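Local coordinates for putative dienelactone hydrolase (Klebsiella pneumoniae subsp. pneumoniae MGH 78578, PDB 3F67), which is a putative alpha/beta hydrolase of the dienelactone hydrolase family, probably acting on carboxylic ester bonds, with its natural substrate not established, at residues G59-L67 with V103-G112; L87-Q95 with S154-V162. All blocks are in the same frame, centred on the assembly; numbering follows the deposited sequence.

Contact 1: G59-L67 with V103-G112; sequences GYLAIAPEL and VASWAARHGG. With ACY (acetic acid), chain E.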
ATOM      1  N   GLY A  59       1.239  -5.248 -16.692  1.00 16.58           N
ATOM      2  CA  GLY A  59       0.622  -6.575 -16.754  1.00 15.79           C
ATOM      3  C   GLY A  59      -0.164  -7.017 -15.530  1.00 15.23           C
ATOM      4  O   GLY A  59      -0.627  -8.168 -15.501  1.00 16.30           O
ATOM      5  N   TYR A  60      -0.368  -6.100 -14.577  1.00 14.87           N
ATOM      6  CA  TYR A  60      -1.059  -6.410 -13.324  1.00 13.84           C
ATOM      7  C   TYR A  60      -2.543  -5.988 -13.351  1.00 14.96           C
ATOM      8  O   TYR A  60      -2.917  -5.017 -14.044  1.00 15.00           O
ATOM      9  CB  TYR A  60      -0.377  -5.665 -12.152  1.00 14.72           C
ATOM     10  CG  TYR A  60       1.000  -6.182 -11.922  1.00 13.73           C
ATOM     11  CD1 TYR A  60       1.185  -7.441 -11.288  1.00 14.36           C
ATOM     12  CD2 TYR A  60       2.129  -5.471 -12.335  1.00 15.65           C
ATOM     13  CE1 TYR A  60       2.465  -7.973 -11.117  1.00 14.65           C
ATOM     14  CE2 TYR A  60       3.394  -5.997 -12.145  1.00 15.82           C
ATOM     15  CZ  TYR A  60       3.554  -7.234 -11.523  1.00 16.69           C
ATOM     16  OH  TYR A  60       4.797  -7.768 -11.346  1.00 17.56           O
ATOM     17  N   LEU A  61      -3.363  -6.752 -12.634  1.00 14.70           N
ATOM     18  CA  LEU A  61      -4.726  -6.299 -12.231  1.00 14.09           C
ATOM     19  C   LEU A  61      -4.500  -5.494 -10.959  1.00 14.04           C
ATOM     20  O   LEU A  61      -4.236  -6.061  -9.879  1.00 14.07           O
ATOM     21  CB  LEU A  61      -5.664  -7.497 -11.971  1.00 13.64           C
ATOM     22  CG  LEU A  61      -6.990  -7.195 -11.209  1.00 13.65           C
ATOM     23  CD1 LEU A  61      -7.769  -6.106 -11.952  1.00 14.06           C
ATOM     24  CD2 LEU A  61      -7.817  -8.523 -11.116  1.00 14.70           C
ATOM     25  N   ALA A  62      -4.580  -4.174 -11.077  1.00 13.20           N
ATOM     26  CA  ALA A  62      -4.288  -3.301  -9.937  1.00 13.10           C
ATOM     27  C   ALA A  62      -5.593  -2.752  -9.406  1.00 13.43           C
ATOM     28  O   ALA A  62      -6.440  -2.254 -10.187  1.00 14.31           O
ATOM     29  CB  ALA A  62      -3.397  -2.108 -10.406  1.00 13.33           C
ATOM     30  N   ILE A  63      -5.767  -2.836  -8.107  1.00 13.10           N
ATOM     31  CA  ILE A  63      -7.097  -2.482  -7.487  1.00 13.68           C
ATOM     32  C   ILE A  63      -6.859  -1.568  -6.301  1.00 14.67           C
ATOM     33  O   ILE A  63      -6.087  -1.930  -5.412  1.00 14.01           O
ATOM     34  CB  ILE A  63      -7.853  -3.755  -6.988  1.00 13.19           C
ATOM     35  CG1 ILE A  63      -8.082  -4.724  -8.157  1.00 13.83           C
ATOM     36  CG2 ILE A  63      -9.226  -3.347  -6.381  1.00 13.89           C
ATOM     37  CD1 ILE A  63      -8.317  -6.188  -7.663  1.00 17.32           C
ATOM     38  N   ALA A  64      -7.485  -0.376  -6.296  1.00 13.27           N
ATOM     39  CA  ALA A  64      -7.333   0.556  -5.170  1.00 14.66           C
ATOM     40  C   ALA A  64      -8.713   0.720  -4.498  1.00 13.88           C
ATOM     41  O   ALA A  64      -9.585   1.408  -5.046  1.00 14.20           O
ATOM     42  CB  ALA A  64      -6.881   1.927  -5.673  1.00 14.07           C
ATOM     43  N   PRO A  65      -8.879   0.154  -3.298  1.00 14.26           N
ATOM     44  CA  PRO A  65     -10.149   0.321  -2.548  1.00 13.44           C
ATOM     45  C   PRO A  65     -10.223   1.657  -1.778  1.00 13.77           C
ATOM     46  O   PRO A  65      -9.206   2.159  -1.276  1.00 14.41           O
ATOM     47  CB  PRO A  65     -10.113  -0.856  -1.556  1.00 13.85           C
ATOM     48  CG  PRO A  65      -8.629  -1.055  -1.267  1.00 13.17           C
ATOM     49  CD  PRO A  65      -7.958  -0.807  -2.638  1.00 14.35           C
ATOM     50  N   GLU A  66     -11.441   2.167  -1.678  0.50 14.23           N
ATOM     51  CA  GLU A  66     -11.763   3.351  -0.915  0.50 14.90           C
ATOM     52  C   GLU A  66     -11.892   2.927   0.551  0.50 14.64           C
ATOM     53  O   GLU A  66     -13.014   2.752   1.066  0.50 14.94           O
ATOM     54  CB  GLU A  66     -13.096   3.897  -1.425  0.50 14.40           C
ATOM     55  CG  GLU A  66     -13.292   5.386  -1.137  0.50 19.33           C
ATOM     56  CD  GLU A  66     -12.254   6.243  -1.833  0.50 25.53           C
ATOM     57  OE1 GLU A  66     -11.141   6.382  -1.277  0.50 25.67           O
ATOM     58  OE2 GLU A  66     -12.557   6.786  -2.928  0.50 29.04           O
ATOM     59  N   LEU A  67     -10.753   2.774   1.234  1.00 14.05           N
ATOM     60  CA  LEU A  67     -10.774   2.140   2.583  1.00 14.44           C
ATOM     61  C   LEU A  67     -11.501   2.946   3.663  1.00 14.02           C
ATOM     62  O   LEU A  67     -11.943   2.372   4.672  1.00 15.00           O
ATOM     63  CB  LEU A  67      -9.339   1.805   3.032  1.00 13.25           C
ATOM     64  CG  LEU A  67      -8.737   0.716   2.129  1.00 13.10           C
ATOM     65  CD1 LEU A  67      -7.213   0.661   2.227  1.00 16.19           C
ATOM     66  CD2 LEU A  67      -9.283  -0.634   2.574  1.00 12.25           C
ATOM     67  N   VAL A 103     -10.922  -7.470  -0.889  1.00 14.94           N
ATOM     68  CA  VAL A 103     -10.471  -7.071  -2.221  1.00 14.52           C
ATOM     69  C   VAL A 103      -9.816  -8.318  -2.900  1.00 15.00           C
ATOM     70  O   VAL A 103     -10.075  -8.602  -4.077  1.00 15.41           O
ATOM     71  CB  VAL A 103      -9.409  -5.940  -2.119  1.00 15.36           C
ATOM     72  CG1 VAL A 103      -8.752  -5.743  -3.541  1.00 13.24           C
ATOM     73  CG2 VAL A 103     -10.070  -4.649  -1.627  1.00 15.60           C
ATOM     74  N   ALA A 104      -8.977  -9.045  -2.157  1.00 14.43           N
ATOM     75  CA  ALA A 104      -8.274 -10.216  -2.700  1.00 15.22           C
ATOM     76  C   ALA A 104      -9.328 -11.257  -3.130  1.00 14.05           C
ATOM     77  O   ALA A 104      -9.196 -11.905  -4.196  1.00 14.47           O
ATOM     78  CB  ALA A 104      -7.303 -10.806  -1.630  1.00 14.59           C
ATOM     79  N   SER A 105     -10.369 -11.417  -2.317  0.50 14.21           N
ATOM     80  CA  SER A 105     -11.438 -12.394  -2.612  0.50 13.14           C
ATOM     81  C   SER A 105     -12.173 -12.027  -3.892  0.50 13.53           C
ATOM     82  O   SER A 105     -12.438 -12.880  -4.755  0.50 13.21           O
ATOM     83  CB  SER A 105     -12.416 -12.506  -1.441  0.50 13.56           C
ATOM     84  OG  SER A 105     -11.798 -13.183  -0.360  0.50 11.63           O
ATOM     85  N   TRP A 106     -12.493 -10.744  -4.021  1.00 12.88           N
ATOM     86  CA  TRP A 106     -13.211 -10.245  -5.215  1.00 13.65           C
ATOM     87  C   TRP A 106     -12.291 -10.429  -6.421  1.00 12.73           C
ATOM     88  O   TRP A 106     -12.733 -10.864  -7.462  1.00 12.56           O
ATOM     89  CB  TRP A 106     -13.589  -8.769  -5.035  1.00 14.30           C
ATOM     90  CG  TRP A 106     -14.197  -8.101  -6.284  1.00 14.69           C
ATOM     91  CD1 TRP A 106     -15.529  -8.013  -6.611  1.00 14.06           C
ATOM     92  CD2 TRP A 106     -13.484  -7.435  -7.331  1.00 14.94           C
ATOM     93  NE1 TRP A 106     -15.686  -7.331  -7.818  1.00 13.43           N
ATOM     94  CE2 TRP A 106     -14.446  -6.968  -8.268  1.00 14.40           C
ATOM     95  CE3 TRP A 106     -12.114  -7.180  -7.570  1.00 13.86           C
ATOM     96  CZ2 TRP A 106     -14.094  -6.269  -9.415  1.00 16.88           C
ATOM     97  CZ3 TRP A 106     -11.764  -6.498  -8.741  1.00 15.42           C
ATOM     98  CH2 TRP A 106     -12.766  -6.034  -9.635  1.00 16.53           C
ATOM     99  N   ALA A 107     -11.010 -10.117  -6.257  1.00 12.75           N
ATOM    100  CA  ALA A 107     -10.075 -10.144  -7.393  1.00 12.54           C
ATOM    101  C   ALA A 107      -9.995 -11.534  -8.019  1.00 12.22           C
ATOM    102  O   ALA A 107      -9.951 -11.674  -9.246  1.00 12.88           O
ATOM    103  CB  ALA A 107      -8.676  -9.646  -6.940  1.00 13.19           C
ATOM    104  N   ALA A 108     -10.003 -12.576  -7.191  1.00 11.43           N
ATOM    105  CA  ALA A 108      -9.897 -13.949  -7.702  1.00 12.57           C
ATOM    106  C   ALA A 108     -11.100 -14.400  -8.553  1.00 11.38           C
ATOM    107  O   ALA A 108     -10.978 -15.345  -9.301  1.00 10.96           O
ATOM    108  CB  ALA A 108      -9.680 -14.933  -6.525  1.00 12.87           C
ATOM    109  N   ARG A 109     -12.258 -13.703  -8.426  1.00 10.18           N
ATOM    110  CA  ARG A 109     -13.448 -13.998  -9.236  1.00 10.20           C
ATOM    111  C   ARG A 109     -13.648 -12.977 -10.357  1.00 10.33           C
ATOM    112  O   ARG A 109     -14.620 -13.072 -11.088  1.00 11.14           O
ATOM    113  CB  ARG A 109     -14.704 -14.046  -8.350  1.00  9.35           C
ATOM    114  CG  ARG A 109     -14.896 -15.437  -7.663  1.00 11.95           C
ATOM    115  CD  ARG A 109     -16.233 -15.617  -6.937  1.00  9.69           C
ATOM    116  NE  ARG A 109     -16.228 -14.715  -5.785  1.00 13.65           N
ATOM    117  CZ  ARG A 109     -15.795 -15.071  -4.581  1.00 16.65           C
ATOM    118  NH1 ARG A 109     -15.813 -14.198  -3.587  1.00 17.94           N
ATOM    119  NH2 ARG A 109     -15.378 -16.313  -4.355  1.00 15.00           N
ATOM    120  N   HIS A 110     -12.728 -12.002 -10.458  1.00 10.14           N
ATOM    121  CA  HIS A 110     -12.848 -10.913 -11.461  1.00 11.07           C
ATOM    122  C   HIS A 110     -11.580 -10.648 -12.265  1.00 12.24           C
ATOM    123  O   HIS A 110     -11.334  -9.501 -12.722  1.00 14.04           O
ATOM    124  CB  HIS A 110     -13.368  -9.626 -10.801  1.00 11.34           C
ATOM    125  CG  HIS A 110     -14.713  -9.819 -10.153  1.00 12.49           C
ATOM    126  ND1 HIS A 110     -15.913  -9.551 -10.787  1.00 13.29           N
ATOM    127  CD2 HIS A 110     -15.027 -10.307  -8.930  1.00  7.99           C
ATOM    128  CE1 HIS A 110     -16.909  -9.842  -9.965  1.00  8.07           C
ATOM    129  NE2 HIS A 110     -16.399 -10.317  -8.844  1.00 13.51           N
ATOM    130  N   GLY A 111     -10.828 -11.717 -12.502  1.00 10.82           N
ATOM    131  CA  GLY A 111      -9.758 -11.682 -13.471  1.00 12.80           C
ATOM    132  C   GLY A 111      -8.397 -11.889 -12.889  1.00 12.58           C
ATOM    133  O   GLY A 111      -7.405 -11.946 -13.648  1.00 12.36           O
ATOM    134  N   GLY A 112      -8.337 -11.990 -11.559  1.00 11.45           N
ATOM    135  CA  GLY A 112      -7.045 -12.181 -10.898  1.00 12.50           C
ATOM    136  C   GLY A 112      -6.822 -13.631 -10.544  1.00 12.78           C
ATOM    137  O   GLY A 112      -7.763 -14.437 -10.488  1.00 14.09           O
TER
HETATM  138  C   ACY E 242     -13.970 -15.951  -0.794  1.00 44.35           C
HETATM  139  O   ACY E 242     -15.096 -15.384  -0.613  1.00 45.40           O
HETATM  140  OXT ACY E 242     -13.614 -16.420  -1.881  1.00 43.33           O
HETATM  141  CH3 ACY E 242     -12.982 -16.050   0.332  1.00 43.32           C

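Contact 2: L87-Q95 with S154-V162; sequences LVSKVPDAQ and SLNSPKHPV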
ATOM      1  N   LEU A  87     -10.932  11.830  10.770  1.00 15.34           N
ATOM      2  CA  LEU A  87     -11.191  10.695   9.877  1.00 15.06           C
ATOM      3  C   LEU A  87     -10.140   9.588   9.996  1.00 15.19           C
ATOM      4  O   LEU A  87     -10.468   8.479  10.406  1.00 15.48           O
ATOM      5  CB  LEU A  87     -11.312  11.172   8.418  1.00 14.16           C
ATOM      6  CG  LEU A  87     -11.553  10.075   7.371  1.00 14.56           C
ATOM      7  CD1 LEU A  87     -12.802   9.228   7.758  1.00 16.34           C
ATOM      8  CD2 LEU A  87     -11.771  10.739   6.006  1.00 11.72           C
ATOM      9  N   VAL A  88      -8.886   9.866   9.651  1.00 14.49           N
ATOM     10  CA  VAL A  88      -7.884   8.788   9.581  1.00 15.30           C
ATOM     11  C   VAL A  88      -7.793   8.002  10.900  1.00 16.35           C
ATOM     12  O   VAL A  88      -7.741   6.755  10.897  1.00 16.76           O
ATOM     13  CB  VAL A  88      -6.472   9.307   9.194  1.00 16.10           C
ATOM     14  CG1 VAL A  88      -5.463   8.133   9.139  1.00 15.51           C
ATOM     15  CG2 VAL A  88      -6.514  10.026   7.806  1.00 14.64           C
ATOM     16  N   SER A  89      -7.822   8.738  12.005  0.50 16.60           N
ATOM     17  CA  SER A  89      -7.606   8.180  13.342  0.50 17.08           C
ATOM     18  C   SER A  89      -8.847   7.432  13.844  0.50 16.67           C
ATOM     19  O   SER A  89      -8.863   6.887  14.954  0.50 16.57           O
ATOM     20  CB  SER A  89      -7.185   9.304  14.291  0.50 17.11           C
ATOM     21  OG  SER A  89      -5.882   9.757  13.951  0.50 17.70           O
ATOM     22  N   LYS A  90      -9.884   7.413  13.013  1.00 15.81           N
ATOM     23  CA  LYS A  90     -11.099   6.692  13.334  1.00 15.81           C
ATOM     24  C   LYS A  90     -11.296   5.431  12.494  1.00 15.18           C
ATOM     25  O   LYS A  90     -12.299   4.722  12.660  1.00 16.16           O
ATOM     26  CB  LYS A  90     -12.322   7.652  13.235  1.00 17.10           C
ATOM     27  CG  LYS A  90     -12.176   8.855  14.183  1.00 21.03           C
ATOM     28  CD  LYS A  90     -13.496   9.501  14.498  1.00 25.75           C
ATOM     29  CE  LYS A  90     -13.318  10.754  15.362  1.00 30.23           C
ATOM     30  NZ  LYS A  90     -12.663  10.460  16.684  1.00 34.46           N
ATOM     31  N   VAL A  91     -10.330   5.126  11.627  1.00 14.72           N
ATOM     32  CA  VAL A  91     -10.401   3.969  10.740  1.00 15.89           C
ATOM     33  C   VAL A  91      -9.542   2.857  11.406  1.00 16.64           C
ATOM     34  O   VAL A  91      -8.317   3.030  11.519  1.00 19.46           O
ATOM     35  CB  VAL A  91      -9.799   4.302   9.350  1.00 15.69           C
ATOM     36  CG1 VAL A  91      -9.787   3.063   8.446  1.00 16.18           C
ATOM     37  CG2 VAL A  91     -10.610   5.438   8.671  1.00 16.28           C
ATOM     38  N   PRO A  92     -10.175   1.784  11.917  1.00 16.27           N
ATOM     39  CA  PRO A  92      -9.387   0.810  12.696  1.00 16.23           C
ATOM     40  C   PRO A  92      -8.522  -0.054  11.776  1.00 15.82           C
ATOM     41  O   PRO A  92      -9.006  -0.491  10.714  1.00 15.94           O
ATOM     42  CB  PRO A  92     -10.446  -0.081  13.379  1.00 16.14           C
ATOM     43  CG  PRO A  92     -11.733   0.723  13.303  1.00 16.69           C
ATOM     44  CD  PRO A  92     -11.615   1.487  11.976  1.00 16.68           C
ATOM     45  N   ASP A  93      -7.283  -0.337  12.204  1.00 15.00           N
ATOM     46  CA  ASP A  93      -6.423  -1.217  11.391  1.00 15.00           C
ATOM     47  C   ASP A  93      -7.106  -2.564  11.072  1.00 15.71           C
ATOM     48  O   ASP A  93      -7.000  -3.083   9.937  1.00 14.23           O
ATOM     49  CB  ASP A  93      -5.132  -1.555  12.152  1.00 15.86           C
ATOM     50  CG  ASP A  93      -4.203  -0.354  12.350  1.00 16.86           C
ATOM     51  OD1 ASP A  93      -4.297   0.710  11.653  1.00 17.87           O
ATOM     52  OD2 ASP A  93      -3.308  -0.541  13.194  1.00 19.06           O
ATOM     53  N   ALA A  94      -7.790  -3.141  12.074  1.00 15.61           N
ATOM     54  CA  ALA A  94      -8.410  -4.484  11.901  1.00 15.38           C
ATOM     55  C   ALA A  94      -9.419  -4.471  10.746  1.00 15.49           C
ATOM     56  O   ALA A  94      -9.486  -5.425   9.958  1.00 15.75           O
ATOM     57  CB  ALA A  94      -9.087  -4.935  13.166  1.00 17.46           C
ATOM     58  N   GLN A  95     -10.188  -3.388  10.670  1.00 15.34           N
ATOM     59  CA  GLN A  95     -11.141  -3.173   9.595  1.00 14.73           C
ATOM     60  C   GLN A  95     -10.443  -3.112   8.250  1.00 14.29           C
ATOM     61  O   GLN A  95     -10.921  -3.709   7.260  1.00 13.92           O
ATOM     62  CB  GLN A  95     -11.930  -1.864   9.845  1.00 15.17           C
ATOM     63  CG  GLN A  95     -12.941  -1.545   8.763  1.00 14.71           C
ATOM     64  CD  GLN A  95     -13.457  -0.123   8.894  1.00 15.63           C
ATOM     65  OE1 GLN A  95     -14.429   0.117   9.593  1.00 16.73           O
ATOM     66  NE2 GLN A  95     -12.772   0.827   8.277  1.00 14.83           N
ATOM     67  N   SER A 154      -2.675   3.059  19.805  1.00 23.06           N
ATOM     68  CA  SER A 154      -4.028   3.467  20.149  1.00 19.25           C
ATOM     69  C   SER A 154      -4.900   2.225  19.976  1.00 17.65           C
ATOM     70  O   SER A 154      -4.453   1.226  19.395  1.00 17.38           O
ATOM     71  CB  SER A 154      -4.513   4.579  19.215  1.00 19.56           C
ATOM     72  OG  SER A 154      -4.741   4.066  17.879  1.00 18.55           O
ATOM     73  N   LEU A 155      -6.153   2.305  20.406  0.50 16.12           N
ATOM     74  CA  LEU A 155      -7.085   1.201  20.180  0.50 14.66           C
ATOM     75  C   LEU A 155      -7.396   1.020  18.685  0.50 14.25           C
ATOM     76  O   LEU A 155      -7.575  -0.111  18.212  0.50 12.93           O
ATOM     77  CB  LEU A 155      -8.369   1.402  20.975  0.50 15.04           C
ATOM     78  CG  LEU A 155      -8.279   1.304  22.510  0.50 14.08           C
ATOM     79  CD1 LEU A 155      -9.684   1.405  23.074  0.50 16.48           C
ATOM     80  CD2 LEU A 155      -7.602  -0.003  22.950  0.50 14.33           C
ATOM     81  N   ASN A 156      -7.460   2.108  17.923  0.60 14.14           N
ATOM     82  CA  ASN A 156      -7.645   1.898  16.491  0.60 14.88           C
ATOM     83  C   ASN A 156      -6.448   1.267  15.787  0.60 16.14           C
ATOM     84  O   ASN A 156      -6.591   0.419  14.885  0.60 16.30           O
ATOM     85  CB  ASN A 156      -8.196   3.140  15.855  0.60 15.83           C
ATOM     86  CG  ASN A 156      -9.689   3.264  16.094  0.60 14.65           C
ATOM     87  OD1 ASN A 156     -10.354   2.282  16.462  0.60 16.04           O
ATOM     88  ND2 ASN A 156     -10.227   4.449  15.884  0.60 14.86           N
ATOM     89  N   SER A 157      -5.270   1.625  16.283  1.00 17.50           N
ATOM     90  CA  SER A 157      -3.986   1.255  15.678  1.00 18.21           C
ATOM     91  C   SER A 157      -3.079   0.687  16.792  1.00 18.24           C
ATOM     92  O   SER A 157      -2.179   1.373  17.291  1.00 20.01           O
ATOM     93  CB  SER A 157      -3.339   2.430  14.930  1.00 18.55           C
ATOM     94  OG  SER A 157      -4.111   2.786  13.806  1.00 20.74           O
ATOM     95  N   PRO A 158      -3.345  -0.548  17.213  1.00 18.90           N
ATOM     96  CA  PRO A 158      -2.583  -1.073  18.376  1.00 19.64           C
ATOM     97  C   PRO A 158      -1.192  -1.666  18.079  1.00 20.57           C
ATOM     98  O   PRO A 158      -0.455  -1.946  19.056  1.00 21.10           O
ATOM     99  CB  PRO A 158      -3.476  -2.193  18.888  1.00 19.89           C
ATOM    100  CG  PRO A 158      -4.103  -2.721  17.653  1.00 20.36           C
ATOM    101  CD  PRO A 158      -4.407  -1.484  16.803  1.00 18.19           C
ATOM    102  N   LYS A 159      -0.866  -1.945  16.809  1.00 19.78           N
ATOM    103  CA  LYS A 159       0.465  -2.501  16.460  1.00 19.46           C
ATOM    104  C   LYS A 159       1.046  -1.716  15.332  1.00 18.42           C
ATOM    105  O   LYS A 159       0.303  -1.281  14.455  1.00 18.94           O
ATOM    106  CB  LYS A 159       0.404  -3.970  16.051  1.00 20.63           C
ATOM    107  CG  LYS A 159      -0.371  -4.798  17.079  1.00 23.91           C
ATOM    108  CD  LYS A 159       0.346  -6.034  17.456  1.00 29.43           C
ATOM    109  CE  LYS A 159      -0.611  -6.954  18.221  1.00 34.87           C
ATOM    110  NZ  LYS A 159      -0.495  -8.349  17.689  1.00 37.78           N
ATOM    111  N   HIS A 160       2.369  -1.538  15.356  1.00 17.55           N
ATOM    112  CA  HIS A 160       3.089  -0.892  14.247  1.00 17.16           C
ATOM    113  C   HIS A 160       4.017  -1.897  13.588  1.00 15.36           C
ATOM    114  O   HIS A 160       4.173  -3.017  14.099  1.00 14.68           O
ATOM    115  CB  HIS A 160       3.867   0.310  14.811  1.00 17.29           C
ATOM    116  CG  HIS A 160       2.965   1.414  15.252  1.00 18.62           C
ATOM    117  ND1 HIS A 160       2.072   2.030  14.389  1.00 19.55           N
ATOM    118  CD2 HIS A 160       2.763   1.974  16.468  1.00 16.33           C
ATOM    119  CE1 HIS A 160       1.387   2.944  15.051  1.00 21.57           C
ATOM    120  NE2 HIS A 160       1.788   2.931  16.316  1.00 21.80           N
ATOM    121  N   PRO A 161       4.580  -1.553  12.424  1.00 15.35           N
ATOM    122  CA  PRO A 161       5.412  -2.512  11.723  1.00 15.17           C
ATOM    123  C   PRO A 161       6.499  -3.140  12.614  1.00 15.62           C
ATOM    124  O   PRO A 161       6.770  -4.342  12.476  1.00 15.32           O
ATOM    125  CB  PRO A 161       5.963  -1.701  10.521  1.00 14.10           C
ATOM    126  CG  PRO A 161       4.785  -0.743  10.207  1.00 15.52           C
ATOM    127  CD  PRO A 161       4.288  -0.347  11.599  1.00 16.14           C
ATOM    128  N   VAL A 162       7.088  -2.364  13.533  0.50 15.38           N
ATOM    129  CA  VAL A 162       8.154  -2.947  14.374  0.50 15.79           C
ATOM    130  C   VAL A 162       7.607  -4.132  15.151  0.50 16.27           C
ATOM    131  O   VAL A 162       8.319  -5.099  15.355  0.50 15.68           O
ATOM    132  CB  VAL A 162       8.810  -1.946  15.344  0.50 16.09           C
ATOM    133  CG1 VAL A 162       9.755  -0.985  14.593  0.50 16.14           C
ATOM    134  CG2 VAL A 162       7.762  -1.216  16.154  0.50 14.64           C
TER
HETATM  135  O   HOH W   1      -5.891   5.824  15.711  1.00 31.06           O
HETATM  136  O   HOH W   2      -6.639   4.416  13.568  1.00 39.74           O
HETATM  137  O   HOH W   3      -2.394  -2.722  14.231  1.00 22.64           O
HETATM  138  O   HOH W   4      -7.575  -2.219  14.846  1.00 16.29           O

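Contact 1: G59-L67 with V103-G112
Apolar helix-on-sheet packing joins strand 61-65, where Leu-61, Ile-63 and Pro-65 turn alternate side chains to one face, to the last turns of helix 93-108, represented by Val-103, Trp-106 and Ala-107. The segment axes approach to 10.3 Å and run roughly antiparallel, at 143°. Ile-63 is the central residue: its two branches part, CG2 resting on Val-103 CG1 at 3.7 Å while CD1 reaches Ala-107 CB at 3.6 Å. Ile-63 CD1 also lies near the plane of the Trp-106 indole, meeting its edge at CZ3 (3.6 Å) instead of a face. Trp-106 owes this to CG standing anti to the backbone N (chi1 173°), which carries the ring toward the strand. Pro-65 CB meets the other methyl of Val-103, CG2, at 3.8 Å. In the alpha/beta-hydrolase sandwich the contact belongs to one of the two helical layers that flank the central sheet; helix 46-57 packs on Ala-62 and Ala-64, on the opposite face of the strand. Beyond the helix end the chain folds back, with Ala-107 O accepting from both His-110 N and Gly-112 N. Leu-61 CD2 settles on this turn, 3.5 Å from Gly-112 N, where the glycine backbone lets the methyl come close.

Contact 2: L87-Q95 with S154-V162
The two segments come nearest where Pro-92, at the N-cap position of helix 93-108, passes Asn-156 with their CA atoms 4.3 Å apart, and the backbone N of Asp-93 donates to Asn-156 O at 2.9 Å. This bond ties the first turn of the helix to the loop 154-160, and Pro-92 CA adds a CH...O contact to the same oxygen. The Asn-156 side chain lies beside the Pro-92 ring, pointing the same way, and in the modelled conformer its ND2 gives a nearly straight bond to Ser-89 O (2.9 Å, 169°). The acceptor sits in the amide plane of Asn-156, although the donor is tilted from the plane of the Ser-89 carbonyl. In that conformer, backbone and side chain of one asparagine span the bend between helices 80-88 and 93-108.

Asp-93 makes the second polar centre. With CG beside the backbone N (chi1 -68°), its carboxylate is brought to Ser-157, whose OG donates to Asp-93 OD1 at 3.0 Å from above the carboxylate plane. Asp-93 OD2 takes a water bond of 2.6 Å, the water also donating to Lys-159 O, and forms a salt bridge with Arg-127 of helix 124-133. A further water donates to Asn-156 O and accepts from Ala-94 N, so that two of the leading amides of the helix are satisfied by, or through, one carbonyl. Another water donates both to Val-91 O and to Ser-157 OG. The salt bridge to Arg-127, the hydroxyl and water donors and the nearby helix N-terminus would probably favour the ionised form of the buried Asp-93 carboxylate, and the loop 154-160 is joined to the helix start mainly by polar bonds, some direct and some through water.

In the fold
Helix 93-108 serves both contacts: its start is tied to the loop 154-160 in contact 2, and its end lies on the sheet in contact 1, the centres being about 23 Å apart. One is apolar and buried, the other polar and partly hydrated. They also touch directly, Leu-67 O packing 4.0 Å from Gln-95 NE2, and along the chain their segments alternate. The sequence and geometry are consistent with a Cys-123, His-212, Asp-180 triad, with Cys-123 on a nucleophile elbow as in dienelactone hydrolases. Contact 2 reaches that region through Arg-127, which pairs with Asp-93 from helix 124-133, the helix following the elbow.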